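Local coordinates for protein tartrate dehydrogenase/decarboxylase (Pseudomonas putida, PDB 3FLK) that oxidises tartrate to oxaloglycolate with NAD, and also converts meso-tartrate to D-glycerate and D-malate to pyruvate, using magnesium or manganese, at residues S5-I11 with Q69-F75; D102-R108 with S267-E273; V116-L120 with A257-T261; G126-F130 with F231-E236. The protein carries 1 engineered substitution. All coordinates share one frame; numbering follows the deposited sequence.

Interaction 1: residues S5-I11 with Q69-F75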
loop_
_atom_site.group_PDB
_atom_site.type_symbol
_atom_site.label_atom_id
_atom_site.label_comp_id
_atom_site.label_asym_id
_atom_site.label_seq_id
_atom_site.Cartn_x
_atom_site.Cartn_y
_atom_site.Cartn_z
ATOM N N SER A 5 12.040 -15.905 -37.106
ATOM C CA SER A 5 12.715 -14.815 -36.342
ATOM C C SER A 5 11.704 -13.926 -35.629
ATOM O O SER A 5 10.624 -13.652 -36.158
ATOM C CB SER A 5 13.584 -13.968 -37.277
ATOM O OG SER A 5 14.303 -12.979 -36.558
ATOM N N PHE A 6 12.057 -13.478 -34.427
ATOM C CA PHE A 6 11.221 -12.537 -33.687
ATOM C C PHE A 6 11.775 -11.119 -33.772
ATOM O O PHE A 6 12.971 -10.892 -33.566
ATOM C CB PHE A 6 11.053 -12.970 -32.226
ATOM C CG PHE A 6 10.193 -14.192 -32.047
ATOM C CD1 PHE A 6 8.830 -14.153 -32.331
ATOM C CD2 PHE A 6 10.742 -15.379 -31.582
ATOM C CE1 PHE A 6 8.033 -15.280 -32.167
ATOM C CE2 PHE A 6 9.950 -16.513 -31.411
ATOM C CZ PHE A 6 8.593 -16.462 -31.704
ATOM N N ARG A 7 10.896 -10.174 -34.094
ATOM C CA ARG A 7 11.253 -8.763 -34.164
ATOM C C ARG A 7 10.916 -8.084 -32.841
ATOM O O ARG A 7 9.775 -8.147 -32.374
ATOM C CB ARG A 7 10.504 -8.068 -35.303
ATOM C CG ARG A 7 10.833 -8.571 -36.700
ATOM C CD ARG A 7 10.114 -7.725 -37.744
ATOM N NE ARG A 7 10.731 -6.407 -37.905
ATOM C CZ ARG A 7 10.080 -5.309 -38.285
ATOM N NH1 ARG A 7 8.776 -5.345 -38.532
ATOM N NH2 ARG A 7 10.735 -4.162 -38.408
ATOM N N ILE A 8 11.913 -7.436 -32.248
ATOM C CA ILE A 8 11.755 -6.800 -30.944
ATOM C C ILE A 8 11.854 -5.284 -31.060
ATOM O O ILE A 8 12.840 -4.753 -31.577
ATOM C CB ILE A 8 12.838 -7.274 -29.928
ATOM C CG1 ILE A 8 13.046 -8.804 -29.945
ATOM C CG2 ILE A 8 12.570 -6.697 -28.529
ATOM C CD1 ILE A 8 11.801 -9.671 -29.775
ATOM N N ALA A 9 10.831 -4.593 -30.568
ATOM C CA ALA A 9 10.870 -3.142 -30.463
ATOM C C ALA A 9 11.466 -2.749 -29.112
ATOM O O ALA A 9 10.833 -2.926 -28.068
ATOM C CB ALA A 9 9.478 -2.557 -30.636
ATOM N N ALA A 10 12.697 -2.242 -29.144
ATOM C CA ALA A 10 13.400 -1.808 -27.940
ATOM C C ALA A 10 13.194 -0.312 -27.727
ATOM O O ALA A 10 13.532 0.504 -28.591
ATOM C CB ALA A 10 14.885 -2.146 -28.035
ATOM N N ILE A 11 12.616 0.038 -26.581
ATOM C CA ILE A 11 12.283 1.425 -26.267
ATOM C C ILE A 11 12.815 1.759 -24.872
ATOM O O ILE A 11 12.156 1.470 -23.871
ATOM C CB ILE A 11 10.746 1.689 -26.344
ATOM C CG1 ILE A 11 10.162 1.168 -27.665
ATOM C CG2 ILE A 11 10.441 3.184 -26.157
ATOM C CD1 ILE A 11 8.641 1.270 -27.774
ATOM N N GLN A 69 4.013 -4.070 -36.069
ATOM C CA GLN A 69 4.906 -4.822 -36.954
ATOM C C GLN A 69 5.928 -5.648 -36.165
ATOM O O GLN A 69 6.725 -6.388 -36.749
ATOM C CB GLN A 69 5.634 -3.879 -37.924
ATOM C CG GLN A 69 4.759 -2.799 -38.579
ATOM C CD GLN A 69 3.470 -3.344 -39.175
ATOM O OE1 GLN A 69 2.374 -2.924 -38.793
ATOM N NE2 GLN A 69 3.592 -4.288 -40.105
ATOM N N TYR A 70 5.892 -5.524 -34.838
ATOM C CA TYR A 70 6.837 -6.215 -33.962
ATOM C C TYR A 70 6.161 -7.291 -33.122
ATOM O O TYR A 70 4.970 -7.202 -32.818
ATOM C CB TYR A 70 7.581 -5.209 -33.076
ATOM C CG TYR A 70 8.507 -4.309 -33.856
ATOM C CD1 TYR A 70 9.854 -4.628 -34.007
ATOM C CD2 TYR A 70 8.033 -3.145 -34.463
ATOM C CE1 TYR A 70 10.708 -3.811 -34.735
ATOM C CE2 TYR A 70 8.878 -2.321 -35.196
ATOM C CZ TYR A 70 10.215 -2.660 -35.325
ATOM O OH TYR A 70 11.058 -1.850 -36.045
ATOM N N ASP A 71 6.936 -8.307 -32.755
ATOM C CA ASP A 71 6.429 -9.445 -31.991
ATOM C C ASP A 71 6.265 -9.133 -30.502
ATOM O O ASP A 71 5.384 -9.687 -29.843
ATOM C CB ASP A 71 7.329 -10.665 -32.202
ATOM C CG ASP A 71 7.286 -11.178 -33.636
ATOM O OD1 ASP A 71 6.247 -11.744 -34.039
ATOM O OD2 ASP A 71 8.291 -11.011 -34.361
ATOM N N ALA A 72 7.119 -8.253 -29.980
ATOM C CA ALA A 72 6.994 -7.778 -28.599
ATOM C C ALA A 72 7.743 -6.469 -28.361
ATOM O O ALA A 72 8.592 -6.069 -29.163
ATOM C CB ALA A 72 7.446 -8.854 -27.609
ATOM N N ILE A 73 7.410 -5.806 -27.255
ATOM C CA ILE A 73 8.032 -4.537 -26.884
ATOM C C ILE A 73 8.901 -4.726 -25.641
ATOM O O ILE A 73 8.438 -5.236 -24.615
ATOM C CB ILE A 73 6.980 -3.422 -26.633
ATOM C CG1 ILE A 73 6.030 -3.289 -27.832
ATOM C CG2 ILE A 73 7.666 -2.087 -26.335
ATOM C CD1 ILE A 73 4.756 -2.510 -27.536
ATOM N N TYR A 74 10.162 -4.319 -25.755
ATOM C CA TYR A 74 11.123 -4.385 -24.660
ATOM C C TYR A 74 11.347 -2.949 -24.196
ATOM O O TYR A 74 11.966 -2.150 -24.900
ATOM C CB TYR A 74 12.418 -5.043 -25.159
ATOM C CG TYR A 74 13.339 -5.616 -24.096
ATOM C CD1 TYR A 74 12.839 -6.313 -22.995
ATOM C CD2 TYR A 74 14.726 -5.496 -24.223
ATOM C CE1 TYR A 74 13.695 -6.850 -22.037
ATOM C CE2 TYR A 74 15.587 -6.025 -23.267
ATOM C CZ TYR A 74 15.066 -6.704 -22.180
ATOM O OH TYR A 74 15.918 -7.230 -21.236
ATOM N N PHE A 75 10.814 -2.628 -23.018
ATOM C CA PHE A 75 10.657 -1.241 -22.569
ATOM C C PHE A 75 11.457 -0.944 -21.303
ATOM O O PHE A 75 11.462 -1.736 -20.364
ATOM C CB PHE A 75 9.164 -0.938 -22.350
ATOM C CG PHE A 75 8.873 0.477 -21.914
ATOM C CD1 PHE A 75 8.883 1.524 -22.834
ATOM C CD2 PHE A 75 8.561 0.756 -20.588
ATOM C CE1 PHE A 75 8.608 2.834 -22.430
ATOM C CE2 PHE A 75 8.280 2.060 -20.173
ATOM C CZ PHE A 75 8.303 3.099 -21.096
#

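Interaction 2: residues D102-R108 with S267-E273. With OXL (oxalate ion), chain G.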
loop_
_atom_site.group_PDB
_atom_site.type_symbol
_atom_site.label_atom_id
_atom_site.label_comp_id
_atom_site.label_asym_id
_atom_site.label_seq_id
_atom_site.Cartn_x
_atom_site.Cartn_y
_atom_site.Cartn_z
ATOM N N ASP A 102 -4.314 -3.835 -25.310
ATOM C CA ASP A 102 -5.092 -4.686 -24.402
ATOM C C ASP A 102 -4.226 -5.690 -23.631
ATOM O O ASP A 102 -4.507 -6.897 -23.604
ATOM C CB ASP A 102 -6.229 -5.391 -25.154
ATOM C CG ASP A 102 -7.424 -5.687 -24.261
ATOM O OD1 ASP A 102 -7.746 -4.860 -23.376
ATOM O OD2 ASP A 102 -8.048 -6.750 -24.450
ATOM N N GLN A 103 -3.173 -5.168 -23.009
ATOM C CA GLN A 103 -2.251 -5.967 -22.215
ATOM C C GLN A 103 -2.789 -6.074 -20.789
ATOM O O GLN A 103 -2.191 -5.547 -19.852
ATOM C CB GLN A 103 -0.850 -5.334 -22.240
ATOM C CG GLN A 103 -0.226 -5.270 -23.637
ATOM C CD GLN A 103 0.992 -4.354 -23.734
ATOM O OE1 GLN A 103 1.303 -3.594 -22.813
ATOM N NE2 GLN A 103 1.682 -4.419 -24.869
ATOM N N TYR A 104 -3.919 -6.764 -20.633
ATOM C CA TYR A 104 -4.687 -6.706 -19.380
ATOM C C TYR A 104 -4.066 -7.431 -18.182
ATOM O O TYR A 104 -4.417 -7.144 -17.035
ATOM C CB TYR A 104 -6.154 -7.113 -19.598
ATOM C CG TYR A 104 -6.382 -8.548 -20.025
ATOM C CD1 TYR A 104 -6.539 -9.558 -19.078
ATOM C CD2 TYR A 104 -6.475 -8.890 -21.373
ATOM C CE1 TYR A 104 -6.759 -10.878 -19.461
ATOM C CE2 TYR A 104 -6.702 -10.211 -21.768
ATOM C CZ TYR A 104 -6.838 -11.195 -20.803
ATOM O OH TYR A 104 -7.058 -12.504 -21.172
ATOM N N VAL A 105 -3.156 -8.364 -18.446
ATOM C CA VAL A 105 -2.472 -9.088 -17.375
ATOM C C VAL A 105 -1.073 -8.520 -17.154
ATOM O O VAL A 105 -0.230 -8.560 -18.050
ATOM C CB VAL A 105 -2.341 -10.607 -17.659
ATOM C CG1 VAL A 105 -1.976 -11.337 -16.384
ATOM C CG2 VAL A 105 -3.621 -11.179 -18.221
ATOM N N ASN A 106 -0.838 -7.999 -15.954
ATOM C CA ASN A 106 0.492 -7.542 -15.562
ATOM C C ASN A 106 1.074 -8.508 -14.534
ATOM O O ASN A 106 0.689 -8.490 -13.364
ATOM C CB ASN A 106 0.441 -6.109 -15.018
ATOM C CG ASN A 106 1.803 -5.421 -15.027
ATOM O OD1 ASN A 106 2.846 -6.070 -15.036
ATOM N ND2 ASN A 106 1.790 -4.096 -15.034
ATOM N N ILE A 107 1.987 -9.361 -14.994
ATOM C CA ILE A 107 2.597 -10.406 -14.168
ATOM C C ILE A 107 3.915 -9.921 -13.577
ATOM O O ILE A 107 4.830 -9.546 -14.313
ATOM C CB ILE A 107 2.850 -11.708 -14.986
ATOM C CG1 ILE A 107 1.536 -12.297 -15.511
ATOM C CG2 ILE A 107 3.612 -12.743 -14.155
ATOM C CD1 ILE A 107 0.639 -12.910 -14.429
ATOM N N ARG A 108 4.011 -9.954 -12.250
ATOM C CA ARG A 108 5.184 -9.447 -11.540
ATOM C C ARG A 108 5.624 -10.412 -10.428
ATOM O O ARG A 108 5.082 -10.373 -9.319
ATOM C CB ARG A 108 4.897 -8.040 -10.985
ATOM C CG ARG A 108 4.671 -6.991 -12.071
ATOM C CD ARG A 108 4.192 -5.648 -11.525
ATOM N NE ARG A 108 4.275 -4.605 -12.547
ATOM C CZ ARG A 108 4.290 -3.294 -12.300
ATOM N NH1 ARG A 108 4.227 -2.838 -11.056
ATOM N NH2 ARG A 108 4.376 -2.435 -13.307
ATOM N N SER A 267 8.513 -7.314 -14.976
ATOM C CA SER A 267 7.083 -7.323 -15.260
ATOM C C SER A 267 6.769 -7.680 -16.708
ATOM O O SER A 267 7.450 -7.234 -17.641
ATOM C CB SER A 267 6.432 -5.995 -14.879
ATOM O OG SER A 267 6.607 -5.025 -15.885
ATOM N N ALA A 268 5.737 -8.500 -16.874
ATOM C CA ALA A 268 5.235 -8.879 -18.183
ATOM C C ALA A 268 3.832 -8.301 -18.362
ATOM O O ALA A 268 2.911 -8.667 -17.628
ATOM C CB ALA A 268 5.216 -10.395 -18.314
ATOM N N ASN A 269 3.692 -7.382 -19.314
ATOM C CA ASN A 269 2.397 -6.806 -19.674
ATOM C C ASN A 269 1.835 -7.590 -20.850
ATOM O O ASN A 269 2.138 -7.302 -22.009
ATOM C CB ASN A 269 2.526 -5.322 -20.037
ATOM C CG ASN A 269 3.012 -4.466 -18.879
ATOM O OD1 ASN A 269 2.256 -3.667 -18.331
ATOM N ND2 ASN A 269 4.281 -4.619 -18.512
ATOM N N LEU A 270 1.019 -8.590 -20.536
ATOM C CA LEU A 270 0.612 -9.589 -21.512
ATOM C C LEU A 270 -0.758 -9.344 -22.121
ATOM O O LEU A 270 -1.728 -9.043 -21.416
ATOM C CB LEU A 270 0.635 -10.993 -20.892
ATOM C CG LEU A 270 1.932 -11.558 -20.301
ATOM C CD1 LEU A 270 1.689 -12.975 -19.815
ATOM C CD2 LEU A 270 3.087 -11.523 -21.303
ATOM N N ASN A 271 -0.809 -9.473 -23.442
ATOM C CA ASN A 271 -2.047 -9.696 -24.168
ATOM C C ASN A 271 -2.077 -11.195 -24.503
ATOM O O ASN A 271 -1.530 -11.608 -25.526
ATOM C CB ASN A 271 -2.090 -8.832 -25.434
ATOM C CG ASN A 271 -3.328 -9.086 -26.286
ATOM O OD1 ASN A 271 -3.225 -9.546 -27.424
ATOM N ND2 ASN A 271 -4.502 -8.790 -25.740
ATOM N N PRO A 272 -2.692 -12.014 -23.624
ATOM C CA PRO A 272 -2.608 -13.481 -23.695
ATOM C C PRO A 272 -3.152 -14.081 -24.994
ATOM O O PRO A 272 -2.679 -15.133 -25.429
ATOM C CB PRO A 272 -3.457 -13.944 -22.505
ATOM C CG PRO A 272 -3.525 -12.769 -21.599
ATOM C CD PRO A 272 -3.532 -11.580 -22.495
ATOM N N GLU A 273 -4.127 -13.408 -25.602
ATOM C CA GLU A 273 -4.732 -13.859 -26.857
ATOM C C GLU A 273 -3.806 -13.621 -28.050
ATOM O O GLU A 273 -4.049 -14.132 -29.146
ATOM C CB GLU A 273 -6.080 -13.166 -27.089
ATOM C CG GLU A 273 -7.164 -13.516 -26.065
ATOM C CD GLU A 273 -6.983 -12.803 -24.728
ATOM O OE1 GLU A 273 -6.376 -11.710 -24.703
ATOM O OE2 GLU A 273 -7.451 -13.341 -23.700
HETATM C C1 OXL G . 3.703 2.294 -11.891
HETATM C C2 OXL G . 3.751 0.893 -12.317
HETATM O O1 OXL G . 4.249 2.614 -10.807
HETATM O O2 OXL G . 3.195 0.551 -13.384
HETATM O O3 OXL G . 3.110 3.133 -12.606
HETATM O O4 OXL G . 4.348 0.065 -11.589
HETATM O O HOH W 1 -7.110 -8.637 -27.186
HETATM O O HOH W 2 4.840 -3.282 -15.753
#

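Interaction 3: residues V116-L120 with A257-T261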
loop_
_atom_site.group_PDB
_atom_site.type_symbol
_atom_site.label_atom_id
_atom_site.label_comp_id
_atom_site.label_asym_id
_atom_site.label_seq_id
_atom_site.Cartn_x
_atom_site.Cartn_y
_atom_site.Cartn_z
ATOM N N VAL A 116 21.209 -12.690 -1.090
ATOM C CA VAL A 116 20.638 -11.350 -0.942
ATOM C C VAL A 116 20.464 -11.039 0.546
ATOM O O VAL A 116 19.959 -11.876 1.295
ATOM C CB VAL A 116 19.257 -11.218 -1.651
ATOM C CG1 VAL A 116 18.761 -9.775 -1.624
ATOM C CG2 VAL A 116 19.329 -11.705 -3.083
ATOM N N PRO A 117 20.904 -9.842 0.985
ATOM C CA PRO A 117 20.550 -9.410 2.338
ATOM C C PRO A 117 19.055 -9.101 2.409
ATOM O O PRO A 117 18.600 -8.099 1.850
ATOM C CB PRO A 117 21.383 -8.133 2.538
ATOM C CG PRO A 117 22.399 -8.132 1.432
ATOM C CD PRO A 117 21.752 -8.853 0.297
ATOM N N CYS A 118 18.299 -9.979 3.068
ATOM C CA CYS A 118 16.850 -9.822 3.184
ATOM C C CYS A 118 16.506 -8.650 4.099
ATOM O O CYS A 118 17.132 -8.460 5.145
ATOM C CB CYS A 118 16.195 -11.108 3.696
ATOM S SG CYS A 118 14.376 -11.061 3.774
ATOM N N ALA A 119 15.511 -7.869 3.688
ATOM C CA ALA A 119 15.037 -6.731 4.470
ATOM C C ALA A 119 14.304 -7.176 5.735
ATOM O O ALA A 119 14.236 -6.432 6.713
ATOM C CB ALA A 119 14.136 -5.854 3.622
ATOM N N LEU A 120 13.760 -8.389 5.700
ATOM C CA LEU A 120 13.006 -8.941 6.820
ATOM C C LEU A 120 13.888 -9.809 7.713
ATOM O O LEU A 120 14.740 -10.554 7.225
ATOM C CB LEU A 120 11.811 -9.759 6.316
ATOM C CG LEU A 120 10.851 -9.129 5.296
ATOM C CD1 LEU A 120 9.826 -10.155 4.839
ATOM C CD2 LEU A 120 10.159 -7.886 5.850
ATOM N N ALA A 257 10.752 -5.209 -2.198
ATOM C CA ALA A 257 11.418 -4.508 -1.094
ATOM C C ALA A 257 11.655 -5.433 0.101
ATOM O O ALA A 257 12.721 -5.392 0.717
ATOM C CB ALA A 257 10.626 -3.283 -0.670
ATOM N N CYS A 258 10.662 -6.264 0.419
ATOM C CA CYS A 258 10.795 -7.272 1.475
ATOM C C CYS A 258 11.907 -8.268 1.143
ATOM O O CYS A 258 12.610 -8.749 2.034
ATOM C CB CYS A 258 9.470 -8.009 1.687
ATOM S SG CYS A 258 8.150 -6.972 2.349
ATOM N N ALA A 259 12.059 -8.555 -0.147
ATOM C CA ALA A 259 13.112 -9.435 -0.647
ATOM C C ALA A 259 14.466 -8.724 -0.791
ATOM O O ALA A 259 15.463 -9.353 -1.156
ATOM C CB ALA A 259 12.686 -10.072 -1.967
ATOM N N GLY A 260 14.498 -7.420 -0.515
ATOM C CA GLY A 260 15.761 -6.693 -0.387
ATOM C C GLY A 260 15.990 -5.491 -1.290
ATOM O O GLY A 260 16.785 -4.613 -0.952
ATOM N N THR A 261 15.309 -5.450 -2.435
ATOM C CA THR A 261 15.514 -4.385 -3.429
ATOM C C THR A 261 14.442 -4.380 -4.520
ATOM O O THR A 261 13.918 -5.430 -4.893
ATOM C CB THR A 261 16.926 -4.478 -4.092
ATOM O OG1 THR A 261 17.082 -3.433 -5.059
ATOM C CG2 THR A 261 17.140 -5.834 -4.766
HETATM O O HOH W 3 19.454 -6.297 -0.557
#

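Interaction 4: residues G126-F130 with F231-E236. With SO4 (sulfate ion), chain K.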
loop_
_atom_site.group_PDB
_atom_site.type_symbol
_atom_site.label_atom_id
_atom_site.label_comp_id
_atom_site.label_asym_id
_atom_site.label_seq_id
_atom_site.Cartn_x
_atom_site.Cartn_y
_atom_site.Cartn_z
ATOM N N GLY A 126 12.904 -19.255 0.231
ATOM C CA GLY A 126 11.700 -20.077 0.196
ATOM C C GLY A 126 10.512 -19.368 0.820
ATOM O O GLY A 126 9.368 -19.604 0.427
ATOM N N ASP A 127 10.789 -18.498 1.792
ATOM C CA ASP A 127 9.751 -17.719 2.477
ATOM C C ASP A 127 9.127 -16.638 1.595
ATOM O O ASP A 127 7.983 -16.245 1.811
ATOM C CB ASP A 127 10.303 -17.083 3.759
ATOM C CG ASP A 127 10.603 -18.105 4.851
ATOM O OD1 ASP A 127 10.385 -19.319 4.632
ATOM O OD2 ASP A 127 11.057 -17.687 5.939
ATOM N N ILE A 128 9.884 -16.143 0.621
ATOM C CA ILE A 128 9.371 -15.121 -0.293
ATOM C C ILE A 128 9.451 -15.625 -1.732
ATOM O O ILE A 128 10.488 -15.513 -2.386
ATOM C CB ILE A 128 10.101 -13.754 -0.130
ATOM C CG1 ILE A 128 10.114 -13.309 1.340
ATOM C CG2 ILE A 128 9.442 -12.684 -1.004
ATOM C CD1 ILE A 128 11.050 -12.141 1.647
ATOM N N ASP A 129 8.350 -16.204 -2.205
ATOM C CA ASP A 129 8.263 -16.724 -3.565
ATOM C C ASP A 129 6.809 -16.713 -4.023
ATOM O O ASP A 129 6.074 -17.687 -3.838
ATOM C CB ASP A 129 8.851 -18.139 -3.650
ATOM C CG ASP A 129 9.292 -18.518 -5.063
ATOM O OD1 ASP A 129 8.886 -17.849 -6.042
ATOM O OD2 ASP A 129 10.056 -19.501 -5.193
ATOM N N PHE A 130 6.394 -15.593 -4.607
ATOM C CA PHE A 130 5.026 -15.458 -5.096
ATOM C C PHE A 130 4.930 -14.608 -6.361
ATOM O O PHE A 130 5.927 -14.045 -6.823
ATOM C CB PHE A 130 4.076 -14.965 -3.985
ATOM C CG PHE A 130 4.425 -13.615 -3.415
ATOM C CD1 PHE A 130 3.934 -12.449 -3.997
ATOM C CD2 PHE A 130 5.212 -13.512 -2.271
ATOM C CE1 PHE A 130 4.242 -11.200 -3.465
ATOM C CE2 PHE A 130 5.527 -12.267 -1.726
ATOM C CZ PHE A 130 5.040 -11.108 -2.327
ATOM N N PHE A 231 2.682 -8.991 4.052
ATOM C CA PHE A 231 3.860 -9.080 3.181
ATOM C C PHE A 231 5.144 -8.974 4.003
ATOM O O PHE A 231 6.147 -9.629 3.708
ATOM C CB PHE A 231 3.831 -7.977 2.112
ATOM C CG PHE A 231 3.190 -8.391 0.809
ATOM C CD1 PHE A 231 2.088 -9.247 0.784
ATOM C CD2 PHE A 231 3.676 -7.896 -0.399
ATOM C CE1 PHE A 231 1.498 -9.618 -0.420
ATOM C CE2 PHE A 231 3.089 -8.260 -1.613
ATOM C CZ PHE A 231 2.000 -9.124 -1.622
ATOM N N VAL A 232 5.090 -8.146 5.044
ATOM C CA VAL A 232 6.215 -7.916 5.939
ATOM C C VAL A 232 6.314 -8.990 7.027
ATOM O O VAL A 232 7.412 -9.459 7.339
ATOM C CB VAL A 232 6.136 -6.501 6.577
ATOM C CG1 VAL A 232 7.175 -6.322 7.684
ATOM C CG2 VAL A 232 6.309 -5.426 5.506
ATOM N N LEU A 233 5.172 -9.379 7.590
ATOM C CA LEU A 233 5.155 -10.265 8.762
ATOM C C LEU A 233 5.072 -11.757 8.440
ATOM O O LEU A 233 5.658 -12.574 9.151
ATOM C CB LEU A 233 4.038 -9.863 9.735
ATOM C CG LEU A 233 4.204 -8.523 10.463
ATOM C CD1 LEU A 233 2.888 -8.075 11.082
ATOM C CD2 LEU A 233 5.300 -8.597 11.519
ATOM N N GLN A 234 4.341 -12.116 7.388
ATOM C CA GLN A 234 4.261 -13.521 6.966
ATOM C C GLN A 234 4.144 -13.711 5.444
ATOM O O GLN A 234 3.104 -14.146 4.940
ATOM C CB GLN A 234 3.158 -14.284 7.725
ATOM C CG GLN A 234 1.809 -13.580 7.811
ATOM C CD GLN A 234 0.704 -14.478 8.357
ATOM O OE1 GLN A 234 -0.477 -14.210 8.151
ATOM N NE2 GLN A 234 1.087 -15.544 9.059
ATOM N N PRO A 235 5.232 -13.403 4.709
ATOM C CA PRO A 235 5.220 -13.496 3.246
ATOM C C PRO A 235 5.126 -14.935 2.725
ATOM O O PRO A 235 4.802 -15.142 1.553
ATOM C CB PRO A 235 6.562 -12.875 2.846
ATOM C CG PRO A 235 7.443 -13.095 4.027
ATOM C CD PRO A 235 6.546 -12.967 5.221
ATOM N N GLU A 236 5.394 -15.913 3.591
ATOM C CA GLU A 236 5.350 -17.334 3.215
ATOM C C GLU A 236 3.949 -17.823 2.825
ATOM O O GLU A 236 3.808 -18.819 2.115
ATOM C CB GLU A 236 5.934 -18.215 4.332
ATOM C CG GLU A 236 5.141 -18.215 5.645
ATOM C CD GLU A 236 5.605 -17.154 6.640
ATOM O OE1 GLU A 236 6.241 -16.156 6.230
ATOM O OE2 GLU A 236 5.332 -17.328 7.847
HETATM S S SO4 K . -2.575 -17.469 10.058
HETATM O O1 SO4 K . -1.553 -17.584 11.094
HETATM O O2 SO4 K . -3.488 -16.381 10.395
HETATM O O3 SO4 K . -1.945 -17.190 8.770
HETATM O O4 SO4 K . -3.322 -18.720 9.969
HETATM O O HOH W 4 5.778 -16.630 -0.472
#

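Interaction 1: residues S5-I11 with Q69-F75
The phenol ring of Y70 is held between two residues of segment 5-11. Over one face lies the guanidinium of R7 in a cation-pi contact, its CZ 4.2 Å from the ring centroid of Y70; over the opposite face the CB of A9 makes a CH-pi contact. R7 reaches its face because its chain bends at chi3 (74°). The phenol OH bonds D42 OD2. With an alanine at Y70, the R7 guanidinium would probably lose its aromatic seat, the A9 methyl its cover and D42 its phenol partner. D71 suits the strand's start: its OD2 takes the backbone N-H of R7 through the anti lone pair, 2.7 Å from R7 N, while its own N donates to R7 O. Beyond it strands 6-13 and 72-77 run parallel, their axes 28° apart over residues 6-11 and 72-75, as neighbours in the large mixed sheet of the isocitrate/isopropylmalate dehydrogenase fold. A72 O, A9 O and Y74 O carry the ladder. On the face of A9, the terminal methyl of I11, CD1, meets I73 CG2 at 3.8 Å; on the other, I8 CG2 packs on Y74 CB. Farther out, M301 O bonds Y74 OH, and F75 touches the bound NADH.

Interaction 2: residues D102-R108 with S267-E273
The middle of the R108 chain lies against S267 and its tip ends in the oxalate pocket, about 4 Å from the magnesium ion by nearest atoms. From CB, its CG passes 3.5 Å from S267 CB, a serine being small enough to let the extended chain lie close. NE then donates to N106 OD1 from above the amide's carbonyl plane, a bent bond. At the tip, NH1 and NH2 both grip oxalate O4, R108 NH1 at 3.0 Å; NH2 also reaches oxalate O2 weakly and donates to a water 2.6 Å from R108 NH2, which the side chains of N106, S267 and N269 share. N136 bonds N106 and N269, E281 O bonds S267 OG, and S252 bonds NH1. A leucine in place of R108 would probably leave oxalate O4 without two of its donors and the shared water without one. R98 and R134, with K192 of the second subunit, also bond the oxalate. At the far end, Y104 OH donates to the syn lone pair of E273 OE2 (2.7 Å). Y104 and V105 both face L270 in a classic beta bulge. These antiparallel strands lie mid-sheet between 129-135 and 278-282, with Y174 of helix 165-181 packed on V105, I107 and L270.

Interaction 3: residues V116-L120 with A257-T261
A chi1 of -173° swings CG1 of V116 away from the amide nitrogen, to 3.4 Å from A259 O at the end of helix 245-258. C118 is also turned with its sulfur opposite the amide nitrogen (chi1 -176°), which brings SG to 3.4 Å from C258 O; the same sulfur accepts the N-H of L120, a bond within the loop itself. L120 rests its CD1 3.8 Å from C258 CB, a branched apolar end suited to a small, buried partner. A119 brings its CB to 3.3 Å from A257 O, and its N makes a weak hydrogen bond to C258 O, 3.5 Å away. Carbonyls are available here because the helix is ending: G260, with positive phi (123°), closes it in a Schellman motif, its N bonded to A257 O. Glycine suits this place, since a CB would strike V116 CG1, crowd P117 O and press on the carbonyl oxygen of A259. P117, with no N-H to donate, offers its O to a water, 3.1 Å from P117 O, that also donates to G260 O. Around this loop and helix end stands the dimer interface: A119 packs on V232 of the second subunit and makes backbone hydrogen bonds with that chain, while A257 meets A229 of the second subunit. Within the same chain, V232 touches both L120 and C258, and M343 lies against V116.

Interaction 4: residues G126-F130 with F231-E236
F130 drives the edge of its ring at the face of F231, an edge-to-face pair with planes 60° apart and F130 CZ 3.5 Å from F231 CE2. A chi1 of 61° sets the F130 ring between its own backbone N and carbonyl carbon, aimed at the helix end. Two flat, apolar rings suit this buried place, which L251, L254 and F238 help to line around F231. Beside them I128 CG1 meets P235 CG at 3.8 Å, the rigid proline ring giving the branched chain a fixed surface. The polar side is looser. D127 O lies 3.2 Å from E236 N at an angle too poor for a hydrogen bond, and E236 CA-H points to the same oxygen. A water joins the backbones, taking the N-H of D129 and donating to P235 O, 2.7 Å away. The partly exposed carboxylates of D127 and E236 stay apart, each with its own partner: R123 forms a salt bridge with E236, and K124 N binds D127 OD2. Q234 NE2 makes a weak hydrogen bond to a sulfate, probably from the crystallisation liquor. In the isocitrate/isopropylmalate dehydrogenase fold, the start of strand 129-135 packs here on the end of helix 224-233 and the turn after it.

Interaction 1 closes first along the chain; the segments of interaction 2 then bracket those of interaction 3, which in turn bracket those of interaction 4. Interactions 1, 2 and 4 reach one mixed sheet: interaction 1 through strands 6-13 and 72-77, interaction 2 through 105-111 and 266-270, and interaction 4 through 129-135, next to 105-111. Centres of interactions 1 and 2 lie about 15 Å apart, whereas those of 1 and 4 are about 34 Å apart, across the chain's centre. Interactions 3 and 4, about 11 Å apart by centres, touch through L120 with V232 and P235. The NADH and oxalate pockets thus border the sheet at interactions 1 and 2, while interactions 3 and 4 lie where the subunits meet.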